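Local structure of penicillin-binding protein PbpB (Mycobacterium tuberculosis, 6KGU) at residues 199-202 with 203-207. The protein builds cross-linked peptidoglycan for the mycobacterial cell wall from lipid-linked precursors and is inactivated by beta-lactam antibiotics such as aztreonam. Numbering follows the deposited sequence.
Sequences NDIQ and FYVQQ
The first turns of helix 199-216 carry an i to i+4 glutamine pair, Gln-202 with Gln-206, on one flank and an aliphatic pair, Ile-201 with Val-205, next to it. NE2 of Gln-202 donates to OE1 of Gln-206 at 3.1 Å; the bond is nearly straight at the hydrogen (170°) and the acceptor lies in the plane of the Gln-202 amide. The two amides are 77° apart, and the donor approaches tilted from the carbonyl plane of Gln-206. A bend at chi2 (79°) turns the Gln-202 amide along the helix, whereas Gln-206 runs extended beyond CG. Both amides are buried and shared: NE2 of Gln-202 also reaches Met-236 O, and Gln-206 takes Ala-134 N at OE1 while giving NE2 to Ser-132 O, which should fix the rotation of each group.

Ile-201 and Val-205 run alongside each other in van der Waals contact, CG2 to CG2 at 4.0 Å; in Ile-201 that methyl is the branch anti to the backbone N. Beneath the side chains, Val-205 N donates a helix bond to Ile-201 O at 2.9 Å, and Gln-206 N to Gln-202 O at 2.8 Å.

The glutamine pair ties the 132-134 backbone to strand 233-238, an outer strand of the transpeptidase sheet. Val-205 presses on Ala-223 and Val-225 of strand 220-227, and Ile-201 on Leu-541 of helix 531-544, where Tyr-204 stacks with Trp-540.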
loop_
_atom_site.group_PDB
_atom_site.type_symbol
_atom_site.label_atom_id
_atom_site.label_comp_id
_atom_site.label_asym_id
_atom_site.label_seq_id
_atom_site.Cartn_x
_atom_site.Cartn_y
_atom_site.Cartn_z
ATOM N N ASN A 199 -17.127 -2.251 -1.814
ATOM C CA ASN A 199 -17.525 -2.273 -0.409
ATOM C C ASN A 199 -17.364 -3.651 0.210
ATOM O O ASN A 199 -17.049 -3.748 1.395
ATOM C CB ASN A 199 -18.964 -1.780 -0.255
ATOM C CG ASN A 199 -19.061 -0.254 -0.292
ATOM O OD1 ASN A 199 -18.042 0.441 -0.383
ATOM N ND2 ASN A 199 -20.279 0.269 -0.219
ATOM N N ASP A 200 -17.556 -4.722 -0.566
ATOM C CA ASP A 200 -17.357 -6.063 -0.027
ATOM C C ASP A 200 -15.889 -6.299 0.306
ATOM O O ASP A 200 -15.554 -6.793 1.386
ATOM C CB ASP A 200 -17.847 -7.121 -1.020
ATOM C CG ASP A 200 -19.324 -6.968 -1.369
ATOM O OD1 ASP A 200 -20.112 -6.508 -0.505
ATOM O OD2 ASP A 200 -19.692 -7.326 -2.507
ATOM N N ILE A 201 -14.998 -5.964 -0.620
ATOM C CA ILE A 201 -13.575 -6.094 -0.340
ATOM C C ILE A 201 -13.178 -5.170 0.808
ATOM O O ILE A 201 -12.518 -5.592 1.766
ATOM C CB ILE A 201 -12.756 -5.836 -1.616
ATOM C CG1 ILE A 201 -13.136 -6.886 -2.673
ATOM C CG2 ILE A 201 -11.266 -5.838 -1.288
ATOM C CD1 ILE A 201 -12.536 -6.671 -4.073
ATOM N N GLN A 202 -13.630 -3.909 0.759
ATOM C CA GLN A 202 -13.295 -2.964 1.821
ATOM C C GLN A 202 -13.738 -3.484 3.179
ATOM O O GLN A 202 -12.979 -3.430 4.146
ATOM C CB GLN A 202 -13.932 -1.596 1.544
ATOM C CG GLN A 202 -13.772 -0.591 2.695
ATOM C CD GLN A 202 -12.393 0.034 2.721
ATOM O OE1 GLN A 202 -11.725 0.083 1.696
ATOM N NE2 GLN A 202 -11.966 0.534 3.891
ATOM N N PHE A 203 -14.973 -3.997 3.269
ATOM C CA PHE A 203 -15.485 -4.452 4.556
ATOM C C PHE A 203 -14.632 -5.585 5.112
ATOM O O PHE A 203 -14.293 -5.597 6.304
ATOM C CB PHE A 203 -16.952 -4.896 4.426
ATOM C CG PHE A 203 -17.569 -5.308 5.736
ATOM C CD1 PHE A 203 -17.760 -4.378 6.751
ATOM C CD2 PHE A 203 -17.956 -6.617 5.955
ATOM C CE1 PHE A 203 -18.326 -4.744 7.961
ATOM C CE2 PHE A 203 -18.526 -6.991 7.164
ATOM C CZ PHE A 203 -18.711 -6.056 8.169
ATOM N N TYR A 204 -14.273 -6.553 4.263
ATOM C CA TYR A 204 -13.462 -7.674 4.739
ATOM C C TYR A 204 -12.070 -7.197 5.142
ATOM O O TYR A 204 -11.555 -7.556 6.208
ATOM C CB TYR A 204 -13.364 -8.751 3.652
ATOM C CG TYR A 204 -12.675 -10.014 4.112
ATOM C CD1 TYR A 204 -13.373 -10.997 4.808
ATOM C CD2 TYR A 204 -11.335 -10.228 3.846
ATOM C CE1 TYR A 204 -12.739 -12.161 5.249
ATOM C CE2 TYR A 204 -10.693 -11.384 4.269
ATOM C CZ TYR A 204 -11.400 -12.344 4.975
ATOM O OH TYR A 204 -10.745 -13.483 5.391
ATOM N N VAL A 205 -11.439 -6.387 4.290
ATOM C CA VAL A 205 -10.092 -5.905 4.597
ATOM C C VAL A 205 -10.104 -5.056 5.867
ATOM O O VAL A 205 -9.241 -5.209 6.733
ATOM C CB VAL A 205 -9.523 -5.137 3.392
ATOM C CG1 VAL A 205 -8.205 -4.418 3.770
ATOM C CG2 VAL A 205 -9.302 -6.119 2.216
ATOM N N GLN A 206 -11.108 -4.184 6.021
ATOM C CA GLN A 206 -11.142 -3.295 7.185
ATOM C C GLN A 206 -11.290 -4.083 8.480
ATOM O O GLN A 206 -10.632 -3.779 9.481
ATOM C CB GLN A 206 -12.278 -2.270 7.033
ATOM C CG GLN A 206 -12.269 -1.154 8.091
ATOM C CD GLN A 206 -13.176 0.022 7.726
ATOM O OE1 GLN A 206 -13.450 0.278 6.545
ATOM N NE2 GLN A 206 -13.669 0.726 8.747
ATOM N N GLN A 207 -12.152 -5.107 8.477
ATOM C CA GLN A 207 -12.275 -5.991 9.631
ATOM C C GLN A 207 -10.981 -6.744 9.899
ATOM O O GLN A 207 -10.538 -6.853 11.047
ATOM C CB GLN A 207 -13.388 -6.994 9.395
ATOM C CG GLN A 207 -14.772 -6.460 9.436
ATOM C CD GLN A 207 -15.721 -7.608 9.219
ATOM O OE1 GLN A 207 -15.892 -8.083 8.082
ATOM N NE2 GLN A 207 -16.278 -8.127 10.310
#